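Local coordinates for UPF0303 protein YBR137W (Saccharomyces cerevisiae, PDB 4CLC) that is of unknown function but is a cytoplasmic member of the UPF0303 family, with a domain related to the haem-degrading protein HbpS in the GAF clan, at residues C107-D111 / K112-E116; T35-D38 / A39-L42; S80-D83 / N84-W87; Y45-N48 / A49-N53; R90-K93 / T94-F98. All coordinates share one frame; numbering follows the deposited sequence.

Contact 1: residues C107-D111 / K112-E116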
loop_
_atom_site.group_PDB
_atom_site.type_symbol
_atom_site.label_atom_id
_atom_site.label_comp_id
_atom_site.label_asym_id
_atom_site.label_seq_id
_atom_site.Cartn_x
_atom_site.Cartn_y
_atom_site.Cartn_z
ATOM N N CYS D 107 0.434 -30.700 -10.162
ATOM C CA CYS D 107 -0.102 -32.055 -10.146
ATOM C C CYS D 107 -0.883 -32.210 -8.876
ATOM O O CYS D 107 -2.084 -32.485 -8.905
ATOM C CB CYS D 107 1.009 -33.103 -10.248
ATOM S SG CYS D 107 1.605 -33.193 -11.925
ATOM N N LYS D 108 -0.209 -31.918 -7.766
ATOM C CA LYS D 108 -0.874 -31.710 -6.489
ATOM C C LYS D 108 -1.824 -30.553 -6.796
ATOM O O LYS D 108 -1.643 -29.885 -7.805
ATOM C CB LYS D 108 0.145 -31.376 -5.408
ATOM C CG LYS D 108 -0.207 -31.795 -3.997
ATOM C CD LYS D 108 0.985 -31.575 -3.059
ATOM C CE LYS D 108 0.725 -32.084 -1.642
ATOM N NZ LYS D 108 1.816 -31.694 -0.674
ATOM N N LYS D 109 -2.880 -30.371 -6.024
ATOM C CA LYS D 109 -3.859 -29.299 -6.295
ATOM C C LYS D 109 -4.890 -29.511 -7.417
ATOM O O LYS D 109 -5.989 -28.923 -7.344
ATOM C CB LYS D 109 -3.123 -27.983 -6.638
ATOM C CG LYS D 109 -3.891 -27.008 -7.539
ATOM C CD LYS D 109 -2.997 -26.122 -8.360
ATOM C CE LYS D 109 -3.788 -24.967 -8.921
ATOM N NZ LYS D 109 -4.765 -25.394 -9.953
ATOM N N GLY D 110 -4.622 -30.412 -8.365
ATOM C CA GLY D 110 -5.237 -30.280 -9.675
ATOM C C GLY D 110 -6.725 -29.999 -9.649
ATOM O O GLY D 110 -7.481 -30.694 -8.980
ATOM N N ASP D 111 -7.125 -28.973 -10.384
ATOM C CA ASP D 111 -8.518 -28.516 -10.513
ATOM C C ASP D 111 -8.990 -27.619 -9.374
ATOM O O ASP D 111 -9.955 -26.871 -9.549
ATOM C CB ASP D 111 -9.506 -29.701 -10.629
ATOM C CG ASP D 111 -9.590 -30.290 -12.047
ATOM O OD1 ASP D 111 -8.602 -30.188 -12.811
ATOM O OD2 ASP D 111 -10.652 -30.873 -12.388
ATOM N N LYS D 112 -8.303 -27.624 -8.238
ATOM C CA LYS D 112 -8.602 -26.612 -7.227
ATOM C C LYS D 112 -7.815 -25.365 -7.599
ATOM O O LYS D 112 -6.744 -25.481 -8.198
ATOM C CB LYS D 112 -8.254 -27.088 -5.815
ATOM C CG LYS D 112 -9.295 -27.992 -5.161
ATOM C CD LYS D 112 -8.697 -28.700 -3.941
ATOM C CE LYS D 112 -9.554 -29.874 -3.451
ATOM N NZ LYS D 112 -8.784 -30.813 -2.558
ATOM N N THR D 113 -8.346 -24.182 -7.283
ATOM C CA THR D 113 -7.577 -22.947 -7.458
ATOM C C THR D 113 -6.451 -22.908 -6.448
ATOM O O THR D 113 -6.550 -23.535 -5.382
ATOM C CB THR D 113 -8.429 -21.650 -7.293
ATOM O OG1 THR D 113 -8.904 -21.520 -5.940
ATOM C CG2 THR D 113 -9.573 -21.601 -8.305
ATOM N N PRO D 114 -5.368 -22.174 -6.782
ATOM C CA PRO D 114 -4.242 -22.001 -5.857
ATOM C C PRO D 114 -4.706 -21.354 -4.558
ATOM O O PRO D 114 -4.370 -21.841 -3.481
ATOM C CB PRO D 114 -3.291 -21.093 -6.637
ATOM C CG PRO D 114 -3.619 -21.390 -8.060
ATOM C CD PRO D 114 -5.100 -21.511 -8.070
ATOM N N GLU D 115 -5.512 -20.308 -4.677
ATOM C CA GLU D 115 -6.116 -19.663 -3.519
ATOM C C GLU D 115 -6.855 -20.677 -2.621
ATOM O O GLU D 115 -6.819 -20.561 -1.388
ATOM C CB GLU D 115 -7.068 -18.547 -3.963
ATOM C CG GLU D 115 -6.418 -17.410 -4.766
ATOM C CD GLU D 115 -6.189 -17.736 -6.248
ATOM O OE1 GLU D 115 -6.151 -18.935 -6.637
ATOM O OE2 GLU D 115 -6.037 -16.773 -7.033
ATOM N N GLU D 116 -7.508 -21.674 -3.223
ATOM C CA GLU D 116 -8.212 -22.692 -2.441
ATOM C C GLU D 116 -7.283 -23.680 -1.754
ATOM O O GLU D 116 -7.448 -23.961 -0.567
ATOM C CB GLU D 116 -9.175 -23.484 -3.310
ATOM C CG GLU D 116 -10.540 -22.860 -3.530
ATOM C CD GLU D 116 -11.318 -23.563 -4.651
ATOM O OE1 GLU D 116 -10.849 -24.632 -5.134
ATOM O OE2 GLU D 116 -12.382 -23.027 -5.056
#
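Lys109 and Lys112 grip each other twice, each offering one donor and one carbonyl oxygen. The ammonium of Lys109 reaches over to its partner's backbone, NZ lying 2.6 Å from Lys112 O and meeting that oxygen almost head-on (C=O...N angle 166°). In return Lys112 N gives a hydrogen bond of 2.8 Å to Lys109 O, with the donor in the carbonyl plane. This second bond closes the type II beta turn from Lys109 to Lys112. Asp111 takes the positive phi (82°) required at the third position of the turn, a conformation that aspartate bears more easily than most residues with a side chain. A long, flexible lysine suits position 109: its CG stands anti to its own nitrogen (chi1 153°), and the last torsion bends the amine back onto Lys112 O. The extended chain up to CE brings that carbon against the next ring, 3.7 Å from Pro114 CG, the two side chains crossing at a slant. Pro114 also packs on Val120 and Phe127, while Lys109 touches Phe118. Beyond the turn, Glu116 N donates to Thr113 OG1 over 3.1 Å. The reciprocal bond, from Thr113 N to Glu116 OE1, is weak at 3.3 Å. Proline at the first helical position needs no amide hydrogen there, so a tight turn passes directly into the capping box that starts helix 114-117.

Contact 2: residues T35-D38 / A39-L42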
loop_
_atom_site.group_PDB
_atom_site.type_symbol
_atom_site.label_atom_id
_atom_site.label_comp_id
_atom_site.label_asym_id
_atom_site.label_seq_id
_atom_site.Cartn_x
_atom_site.Cartn_y
_atom_site.Cartn_z
ATOM N N THR D 35 29.413 -23.576 -8.770
ATOM C CA THR D 35 30.094 -22.271 -8.743
ATOM C C THR D 35 29.404 -21.248 -9.630
ATOM O O THR D 35 28.495 -21.594 -10.387
ATOM C CB THR D 35 31.498 -22.373 -9.271
ATOM O OG1 THR D 35 31.417 -22.735 -10.664
ATOM C CG2 THR D 35 32.296 -23.408 -8.489
ATOM N N TYR D 36 29.887 -20.008 -9.617
ATOM C CA TYR D 36 29.369 -19.005 -10.557
ATOM C C TYR D 36 29.498 -19.501 -12.011
ATOM O O TYR D 36 28.747 -19.073 -12.904
ATOM C CB TYR D 36 30.118 -17.677 -10.421
ATOM C CG TYR D 36 31.465 -17.702 -11.131
ATOM C CD1 TYR D 36 32.592 -18.167 -10.483
ATOM C CD2 TYR D 36 31.596 -17.306 -12.462
ATOM C CE1 TYR D 36 33.821 -18.221 -11.121
ATOM C CE2 TYR D 36 32.821 -17.382 -13.116
ATOM C CZ TYR D 36 33.934 -17.823 -12.432
ATOM O OH TYR D 36 35.162 -17.894 -13.051
ATOM N N GLN D 37 30.506 -20.346 -12.237
ATOM C CA GLN D 37 30.830 -20.853 -13.557
ATOM C C GLN D 37 29.933 -22.031 -13.899
ATOM O O GLN D 37 29.458 -22.163 -15.043
ATOM C CB GLN D 37 32.302 -21.255 -13.633
ATOM C CG GLN D 37 32.782 -21.586 -15.033
ATOM C CD GLN D 37 32.617 -20.431 -16.019
ATOM O OE1 GLN D 37 32.790 -19.258 -15.672
ATOM N NE2 GLN D 37 32.294 -20.766 -17.264
ATOM N N ASP D 38 29.712 -22.881 -12.896
ATOM C CA ASP D 38 28.723 -23.942 -13.002
ATOM C C ASP D 38 27.404 -23.373 -13.488
ATOM O O ASP D 38 26.751 -23.940 -14.360
ATOM C CB ASP D 38 28.542 -24.639 -11.660
ATOM C CG ASP D 38 29.736 -25.475 -11.292
ATOM O OD1 ASP D 38 30.517 -25.803 -12.210
ATOM O OD2 ASP D 38 29.896 -25.823 -10.107
ATOM N N ALA D 39 27.025 -22.233 -12.930
ATOM C CA ALA D 39 25.807 -21.567 -13.348
ATOM C C ALA D 39 25.859 -21.263 -14.830
ATOM O O ALA D 39 24.929 -21.567 -15.561
ATOM C CB ALA D 39 25.591 -20.287 -12.548
ATOM N N PHE D 40 26.953 -20.666 -15.275
ATOM C CA PHE D 40 27.020 -20.199 -16.646
ATOM C C PHE D 40 27.101 -21.384 -17.607
ATOM O O PHE D 40 26.496 -21.383 -18.688
ATOM C CB PHE D 40 28.212 -19.264 -16.844
ATOM C CG PHE D 40 28.312 -18.718 -18.239
ATOM C CD1 PHE D 40 27.439 -17.730 -18.669
ATOM C CD2 PHE D 40 29.260 -19.213 -19.131
ATOM C CE1 PHE D 40 27.512 -17.225 -19.950
ATOM C CE2 PHE D 40 29.335 -18.722 -20.413
ATOM C CZ PHE D 40 28.464 -17.717 -20.828
ATOM N N ASP D 41 27.866 -22.392 -17.203
ATOM C CA ASP D 41 27.972 -23.589 -17.999
ATOM C C ASP D 41 26.593 -24.212 -18.108
ATOM O O ASP D 41 26.105 -24.439 -19.221
ATOM C CB ASP D 41 28.996 -24.559 -17.402
ATOM C CG ASP D 41 30.413 -24.024 -17.491
ATOM O OD1 ASP D 41 30.661 -23.192 -18.402
ATOM O OD2 ASP D 41 31.272 -24.421 -16.664
ATOM N N LEU D 42 25.944 -24.440 -16.967
ATOM C CA LEU D 42 24.623 -25.064 -16.966
ATOM C C LEU D 42 23.606 -24.296 -17.808
ATOM O O LEU D 42 22.842 -24.895 -18.555
ATOM C CB LEU D 42 24.091 -25.212 -15.547
ATOM C CG LEU D 42 22.616 -25.618 -15.518
ATOM C CD1 LEU D 42 22.468 -27.023 -16.067
ATOM C CD2 LEU D 42 22.056 -25.522 -14.121
#
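Gln37 and Asp41, one helical turn apart, join through an amide and a carboxylate that are far from coplanar, their planes 64° apart. Gln37 NE2 donates to Asp41 OD1 over 3.1 Å, coming from above the carboxylate plane. The bend at chi2 (59°) folds the glutamine along the helix to make this reach, and Gln37 NE2 also passes 3.9 Å from CD2 of the Phe40 ring. An amide suits this place because Gln37 OE1 also accepts from a basic side chain of another chain. Their backbones make the usual i to i+4 bond, Asp41 N lying 2.7 Å from Gln37 O. Ala39 and Leu42 look inward, toward Leu71 and toward Leu164 and Phe167 of helix 153-168. At the helix start Thr35 OG1 accepts from Asp38 N at 2.8 Å, while Asp38 OD2 takes Thr35 N at 2.7 Å and also pairs with Thr33 OG1. Short oxygen-bearing side chains fit both positions of this arrangement, the capping box that opens helix 36-53.

Contact 3: residues S80-D83 / N84-W87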
loop_
_atom_site.group_PDB
_atom_site.type_symbol
_atom_site.label_atom_id
_atom_site.label_comp_id
_atom_site.label_asym_id
_atom_site.label_seq_id
_atom_site.Cartn_x
_atom_site.Cartn_y
_atom_site.Cartn_z
ATOM N N SER D 80 10.450 -13.773 -27.856
ATOM C CA SER D 80 10.238 -13.835 -26.418
ATOM C C SER D 80 9.679 -12.493 -25.993
ATOM O O SER D 80 9.627 -11.552 -26.795
ATOM C CB SER D 80 11.523 -14.123 -25.663
ATOM O OG SER D 80 12.396 -12.999 -25.703
ATOM N N ALA D 81 9.271 -12.394 -24.734
ATOM C CA ALA D 81 8.568 -11.198 -24.278
ATOM C C ALA D 81 8.602 -11.084 -22.774
ATOM O O ALA D 81 8.893 -12.046 -22.083
ATOM C CB ALA D 81 7.133 -11.196 -24.767
ATOM N N LEU D 82 8.247 -9.907 -22.279
ATOM C CA LEU D 82 7.851 -9.759 -20.894
ATOM C C LEU D 82 6.674 -10.720 -20.734
ATOM O O LEU D 82 6.048 -11.115 -21.722
ATOM C CB LEU D 82 7.442 -8.310 -20.611
ATOM C CG LEU D 82 7.279 -7.719 -19.210
ATOM C CD1 LEU D 82 8.584 -7.739 -18.418
ATOM C CD2 LEU D 82 6.773 -6.317 -19.374
ATOM N N ASP D 83 6.386 -11.115 -19.508
ATOM C CA ASP D 83 5.461 -12.229 -19.203
ATOM C C ASP D 83 6.199 -13.561 -19.333
ATOM O O ASP D 83 5.916 -14.482 -18.564
ATOM C CB ASP D 83 4.197 -12.189 -20.110
ATOM C CG ASP D 83 3.374 -13.448 -20.047
ATOM O OD1 ASP D 83 2.523 -13.566 -19.136
ATOM O OD2 ASP D 83 3.559 -14.313 -20.934
ATOM N N ASN D 84 7.269 -13.614 -20.122
ATOM C CA ASN D 84 8.214 -14.687 -19.898
ATOM C C ASN D 84 8.865 -14.463 -18.552
ATOM O O ASN D 84 9.175 -15.401 -17.831
ATOM C CB ASN D 84 9.269 -14.764 -20.986
ATOM C CG ASN D 84 8.770 -15.451 -22.227
ATOM O OD1 ASN D 84 8.705 -14.845 -23.294
ATOM N ND2 ASN D 84 8.417 -16.727 -22.100
ATOM N N ASP D 85 9.050 -13.194 -18.209
ATOM C CA ASP D 85 9.673 -12.831 -16.942
ATOM C C ASP D 85 8.706 -13.059 -15.784
ATOM O O ASP D 85 9.083 -13.617 -14.746
ATOM C CB ASP D 85 10.153 -11.380 -16.972
ATOM C CG ASP D 85 11.309 -11.166 -17.926
ATOM O OD1 ASP D 85 12.088 -12.110 -18.192
ATOM O OD2 ASP D 85 11.440 -10.046 -18.435
ATOM N N PHE D 86 7.463 -12.632 -15.969
ATOM C CA PHE D 86 6.424 -12.910 -14.997
ATOM C C PHE D 86 6.308 -14.419 -14.732
ATOM O O PHE D 86 6.296 -14.852 -13.577
ATOM C CB PHE D 86 5.095 -12.346 -15.478
ATOM C CG PHE D 86 4.994 -10.863 -15.359
ATOM C CD1 PHE D 86 4.586 -10.278 -14.161
ATOM C CD2 PHE D 86 5.305 -10.039 -16.439
ATOM C CE1 PHE D 86 4.491 -8.905 -14.027
ATOM C CE2 PHE D 86 5.208 -8.655 -16.322
ATOM C CZ PHE D 86 4.797 -8.093 -15.099
ATOM N N TRP D 87 6.248 -15.211 -15.807
ATOM C CA TRP D 87 6.109 -16.657 -15.669
ATOM C C TRP D 87 7.304 -17.216 -14.939
ATOM O O TRP D 87 7.154 -18.052 -14.042
ATOM C CB TRP D 87 5.935 -17.353 -17.034
ATOM C CG TRP D 87 4.490 -17.398 -17.458
ATOM C CD1 TRP D 87 3.853 -16.547 -18.320
ATOM C CD2 TRP D 87 3.502 -18.307 -16.997
ATOM N NE1 TRP D 87 2.529 -16.871 -18.419
ATOM C CE2 TRP D 87 2.285 -17.962 -17.614
ATOM C CE3 TRP D 87 3.520 -19.393 -16.118
ATOM C CZ2 TRP D 87 1.102 -18.662 -17.390
ATOM C CZ3 TRP D 87 2.347 -20.087 -15.892
ATOM C CH2 TRP D 87 1.155 -19.719 -16.524
#
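The rings of Phe86 and Trp87 both turn their edges to the backbone of Asp83. Asp83 N lies in the plane of the phenyl ring, 3.4 Å from Phe86 CD2, and Leu82 CG adds an apolar contact of 3.7 Å to Phe86 CE2. The indole receives the Asp83 carbonyl at its edge, while the Asp83 carboxylate runs alongside, its plane 88° from the ring, with Asp83 OD1 3.4 Å from Trp87 CD1. With CG anti to its own backbone nitrogen (chi1 168°), Asp83 points its acid along the indole, and OD1 forms a salt bridge with a basic side chain of another chain. Both rings also enter cation-pi interactions, Phe86 with a basic side chain of another chain and Trp87 with Arg90. Asn84 N bonds to Ala81 O (3.0 Å), closing a type II turn, and Asn84 OD1 accepts from Ala81 N (2.9 Å) in the plane of its own carbonyl. With an alanine here, Ala81 N would probably lose its side-chain acceptor and the turn a clasp, while Ser149 OG would be left without the amide that now bonds it. Trp87 N to Asp83 O (2.9 Å) begins the helical pattern. The turn thus leads the chain from strand 70-75 into helix 84-98, with Asn84 tied to strand 144-149 through Ser149 and Asp85 to strand 70-75 through a salt bridge with Arg73.

Contact 4: residues Y45-N48 / A49-N53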
loop_
_atom_site.group_PDB
_atom_site.type_symbol
_atom_site.label_atom_id
_atom_site.label_comp_id
_atom_site.label_asym_id
_atom_site.label_seq_id
_atom_site.Cartn_x
_atom_site.Cartn_y
_atom_site.Cartn_z
ATOM N N TYR D 45 24.419 -24.627 -21.597
ATOM C CA TYR D 45 24.108 -26.012 -21.896
ATOM C C TYR D 45 22.626 -26.185 -22.251
ATOM O O TYR D 45 22.273 -26.647 -23.343
ATOM C CB TYR D 45 24.475 -26.866 -20.688
ATOM C CG TYR D 45 24.276 -28.350 -20.863
ATOM C CD1 TYR D 45 25.077 -29.078 -21.730
ATOM C CD2 TYR D 45 23.316 -29.035 -20.124
ATOM C CE1 TYR D 45 24.919 -30.445 -21.872
ATOM C CE2 TYR D 45 23.150 -30.405 -20.257
ATOM C CZ TYR D 45 23.958 -31.105 -21.134
ATOM O OH TYR D 45 23.798 -32.464 -21.283
ATOM N N ILE D 46 21.767 -25.779 -21.325
ATOM C CA ILE D 46 20.332 -25.770 -21.543
ATOM C C ILE D 46 19.953 -24.907 -22.727
ATOM O O ILE D 46 19.002 -25.213 -23.448
ATOM C CB ILE D 46 19.586 -25.252 -20.296
ATOM C CG1 ILE D 46 19.962 -26.081 -19.074
ATOM C CG2 ILE D 46 18.083 -25.243 -20.519
ATOM C CD1 ILE D 46 19.310 -25.591 -17.852
ATOM N N ARG D 47 20.684 -23.816 -22.926
ATOM C CA ARG D 47 20.313 -22.892 -23.982
ATOM C C ARG D 47 20.521 -23.601 -25.296
ATOM O O ARG D 47 19.687 -23.510 -26.199
ATOM C CB ARG D 47 21.121 -21.590 -23.927
ATOM C CG ARG D 47 20.667 -20.558 -24.972
ATOM C CD ARG D 47 21.533 -19.318 -24.951
ATOM N NE ARG D 47 21.141 -18.378 -25.989
ATOM C CZ ARG D 47 21.603 -18.430 -27.228
ATOM N NH1 ARG D 47 22.459 -19.390 -27.555
ATOM N NH2 ARG D 47 21.210 -17.546 -28.137
ATOM N N ASN D 48 21.629 -24.324 -25.384
ATOM C CA ASN D 48 21.926 -25.108 -26.569
ATOM C C ASN D 48 20.829 -26.157 -26.739
ATOM O O ASN D 48 20.169 -26.228 -27.785
ATOM C CB ASN D 48 23.306 -25.764 -26.455
ATOM C CG ASN D 48 23.463 -26.953 -27.386
ATOM O OD1 ASN D 48 23.617 -28.098 -26.938
ATOM N ND2 ASN D 48 23.463 -26.683 -28.692
ATOM N N ALA D 49 20.623 -26.938 -25.681
ATOM C CA ALA D 49 19.602 -27.980 -25.649
ATOM C C ALA D 49 18.234 -27.500 -26.140
ATOM O O ALA D 49 17.714 -28.041 -27.114
ATOM C CB ALA D 49 19.491 -28.545 -24.277
ATOM N N VAL D 50 17.647 -26.505 -25.479
ATOM C CA VAL D 50 16.358 -25.991 -25.927
ATOM C C VAL D 50 16.422 -25.592 -27.396
ATOM O O VAL D 50 15.442 -25.737 -28.128
ATOM C CB VAL D 50 15.862 -24.777 -25.065
ATOM C CG1 VAL D 50 14.694 -24.072 -25.711
ATOM C CG2 VAL D 50 15.435 -25.241 -23.695
ATOM N N LYS D 51 17.560 -25.093 -27.863
ATOM C CA LYS D 51 17.522 -24.614 -29.230
ATOM C C LYS D 51 17.732 -25.738 -30.251
ATOM O O LYS D 51 17.273 -25.633 -31.393
ATOM C CB LYS D 51 18.504 -23.462 -29.454
ATOM C CG LYS D 51 17.738 -22.244 -30.054
ATOM C CD LYS D 51 18.611 -21.273 -30.837
ATOM C CE LYS D 51 19.883 -20.952 -30.110
ATOM N NZ LYS D 51 20.841 -20.357 -31.073
ATOM N N GLU D 52 18.399 -26.814 -29.853
ATOM C CA GLU D 52 18.487 -27.973 -30.733
ATOM C C GLU D 52 17.140 -28.679 -30.813
ATOM O O GLU D 52 16.591 -28.857 -31.905
ATOM C CB GLU D 52 19.575 -28.947 -30.272
ATOM C CG GLU D 52 20.926 -28.703 -30.935
ATOM C CD GLU D 52 22.085 -29.273 -30.133
ATOM O OE1 GLU D 52 21.896 -30.310 -29.463
ATOM O OE2 GLU D 52 23.185 -28.678 -30.165
ATOM N N ASN D 53 16.592 -29.044 -29.658
ATOM C CA ASN D 53 15.293 -29.706 -29.596
ATOM C C ASN D 53 14.091 -28.870 -30.047
ATOM O O ASN D 53 13.154 -29.412 -30.637
ATOM C CB ASN D 53 15.036 -30.204 -28.179
ATOM C CG ASN D 53 16.052 -31.229 -27.737
ATOM O OD1 ASN D 53 15.802 -32.434 -27.812
ATOM N ND2 ASN D 53 17.211 -30.761 -27.278
#
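In the last turns of helix 36-53, Asn48 is bonded to Glu52 one turn on, and Arg47 lies beside Lys51 at the same spacing, both pointing the same way. Asn48 ND2 donates to Glu52 OE2 with the amide and carboxylate planes 79° apart; the modelled 2.5 Å is doubtfully short. Lys51 CE lies over one face of the guanidinium, 4.0 Å from Arg47 NH1, and Lys51 NZ comes equally near, so two like charges are close. Arg47, extended with chi1 at -176°, turns its outer end to another chain, where NH2 bonds to a polar side chain and the guanidinium meets an aromatic ring. With a leucine in its place, that polar group would probably lose its donor and the ring its cation. On the inner side Ile46 CG2 touches Val50 CG2 at 4.1 Å, branched side chains that fill the space toward Ile148 and Met159. Ala49, with only a methyl, packs on Met159 of helix 153-168, its small size suiting a close approach. Asn53 N gives the regular helical bond to Ala49 O (3.0 Å), and Asn53 ND2 reaches the same oxygen at 2.8 Å, nearly straight (177°), and also donates to Val2 O. Apolar residues facing strand and helix, with Asn48 and Glu52 outward and Arg47 turned to a neighbouring subunit, make the pattern of an amphipathic helix packed on a sheet.

Contact 5: residues R90-K93 / T94-F98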
loop_
_atom_site.group_PDB
_atom_site.type_symbol
_atom_site.label_atom_id
_atom_site.label_comp_id
_atom_site.label_asym_id
_atom_site.label_seq_id
_atom_site.Cartn_x
_atom_site.Cartn_y
_atom_site.Cartn_z
ATOM N N ARG D 90 6.926 -16.161 -11.266
ATOM C CA ARG D 90 5.835 -16.910 -10.674
ATOM C C ARG D 90 6.136 -18.415 -10.515
ATOM O O ARG D 90 5.775 -19.013 -9.488
ATOM C CB ARG D 90 4.579 -16.681 -11.491
ATOM C CG ARG D 90 4.168 -15.240 -11.535
ATOM C CD ARG D 90 2.909 -15.034 -12.314
ATOM N NE ARG D 90 1.836 -15.888 -11.811
ATOM C CZ ARG D 90 1.281 -16.882 -12.500
ATOM N NH1 ARG D 90 1.671 -17.149 -13.740
ATOM N NH2 ARG D 90 0.328 -17.606 -11.948
ATOM N N LYS D 91 6.806 -19.033 -11.487
ATOM C CA LYS D 91 7.128 -20.448 -11.327
ATOM C C LYS D 91 8.154 -20.642 -10.218
ATOM O O LYS D 91 7.966 -21.467 -9.316
ATOM C CB LYS D 91 7.650 -21.052 -12.627
ATOM C CG LYS D 91 6.636 -21.111 -13.742
ATOM C CD LYS D 91 7.151 -21.930 -14.902
ATOM C CE LYS D 91 6.312 -21.718 -16.153
ATOM N NZ LYS D 91 6.881 -22.481 -17.312
ATOM N N LYS D 92 9.235 -19.866 -10.303
ATOM C CA LYS D 92 10.348 -19.899 -9.358
ATOM C C LYS D 92 9.842 -19.708 -7.945
ATOM O O LYS D 92 10.257 -20.410 -7.026
ATOM C CB LYS D 92 11.376 -18.810 -9.705
ATOM C CG LYS D 92 12.574 -18.765 -8.791
ATOM C CD LYS D 92 13.587 -17.716 -9.196
ATOM C CE LYS D 92 12.997 -16.346 -9.248
ATOM N NZ LYS D 92 13.165 -15.801 -10.618
ATOM N N LYS D 93 8.926 -18.761 -7.786
ATOM C CA LYS D 93 8.408 -18.443 -6.476
ATOM C C LYS D 93 7.738 -19.673 -5.866
ATOM O O LYS D 93 8.077 -20.080 -4.745
ATOM C CB LYS D 93 7.438 -17.253 -6.536
ATOM C CG LYS D 93 7.197 -16.673 -5.154
ATOM C CD LYS D 93 6.466 -15.351 -5.151
ATOM C CE LYS D 93 6.440 -14.759 -3.736
ATOM N NZ LYS D 93 6.252 -13.271 -3.714
ATOM N N THR D 94 6.807 -20.275 -6.610
ATOM C CA THR D 94 6.159 -21.504 -6.168
ATOM C C THR D 94 7.192 -22.563 -5.795
ATOM O O THR D 94 7.196 -23.049 -4.667
ATOM C CB THR D 94 5.237 -22.090 -7.241
ATOM O OG1 THR D 94 4.163 -21.185 -7.540
ATOM C CG2 THR D 94 4.681 -23.388 -6.760
ATOM N N ALA D 95 8.090 -22.888 -6.723
ATOM C CA ALA D 95 9.108 -23.912 -6.480
ATOM C C ALA D 95 9.949 -23.702 -5.221
ATOM O O ALA D 95 10.140 -24.649 -4.464
ATOM C CB ALA D 95 10.017 -24.023 -7.670
ATOM N N LEU D 96 10.455 -22.486 -4.989
ATOM C CA LEU D 96 11.342 -22.241 -3.840
ATOM C C LEU D 96 10.582 -22.303 -2.524
ATOM O O LEU D 96 11.123 -22.695 -1.480
ATOM C CB LEU D 96 12.052 -20.891 -3.973
ATOM C CG LEU D 96 13.216 -20.817 -4.970
ATOM C CD1 LEU D 96 13.508 -19.367 -5.367
ATOM C CD2 LEU D 96 14.468 -21.512 -4.438
ATOM N N ARG D 97 9.318 -21.920 -2.579
ATOM C CA ARG D 97 8.493 -21.921 -1.388
ATOM C C ARG D 97 8.093 -23.326 -0.961
ATOM O O ARG D 97 8.158 -23.679 0.229
ATOM C CB ARG D 97 7.232 -21.092 -1.610
ATOM C CG ARG D 97 6.249 -21.242 -0.491
ATOM C CD ARG D 97 5.090 -20.286 -0.622
ATOM N NE ARG D 97 4.117 -20.502 0.451
ATOM C CZ ARG D 97 3.132 -19.665 0.742
ATOM N NH1 ARG D 97 2.990 -18.541 0.047
ATOM N NH2 ARG D 97 2.300 -19.947 1.732
ATOM N N PHE D 98 7.637 -24.119 -1.931
ATOM C CA PHE D 98 7.020 -25.390 -1.594
ATOM C C PHE D 98 7.976 -26.576 -1.577
ATOM O O PHE D 98 7.641 -27.627 -1.023
ATOM C CB PHE D 98 5.863 -25.639 -2.540
ATOM C CG PHE D 98 4.693 -24.703 -2.319
ATOM C CD1 PHE D 98 3.807 -24.916 -1.276
ATOM C CD2 PHE D 98 4.488 -23.616 -3.155
ATOM C CE1 PHE D 98 2.732 -24.055 -1.076
ATOM C CE2 PHE D 98 3.429 -22.763 -2.965
ATOM C CZ PHE D 98 2.543 -22.983 -1.922
#
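Lys92 leaves the helix at CB with its CG anti to the backbone nitrogen (chi1 -180°), which lays the chain beside Leu96, one turn on. Its CG meets Leu96 CD1 at 3.6 Å, and CD stays within 4.2 Å of that same methyl. Then chi3 turns the chain aside (58°), carrying CE and NZ off the leucine, and the ammonium finds Gln89 OE1, with a long, weak ion pair to Asp62. Lysine suits the place because its methylenes can be buried against Leu96 and strand 144-149 while its charge reaches polar partners. This is the inner stretch of helix 84-98, packed against strands 131-136 and 144-149 of the sheet, where Ala95 is small enough to lie on Cys145 and Ala131. Leu96 N bonds to Lys92 O at 2.9 Å, and Ala95 N to Lys91 O at 3.0 Å, almost straight (178°). The edge of the Phe98 ring faces Thr94 C, while Arg97 CG lies over one face, offset toward the rim, 3.9 Å above the plane.

Contacts 2 and 4 share helix 36-53, at its opening and its end, while contacts 3 and 5 share helix 84-98 in the same way. Contact 5 is the buried one: its side chains, lysine methylenes among them, pack on the sheet. Contacts 2 and 4 are partly buried, with apolar residues inward and amide–carboxylate pairs outward. Contacts 1 and 3 lie at the surface and rest on type II turns that feed a helix, but of these two only contact 1 has a capping box, a feature it shares with contact 2; in contact 3 the N-cap acid instead serves another chain. Contacts 1 and 2 lie on opposite sides of the chain's centre, their centres about 34 Å apart.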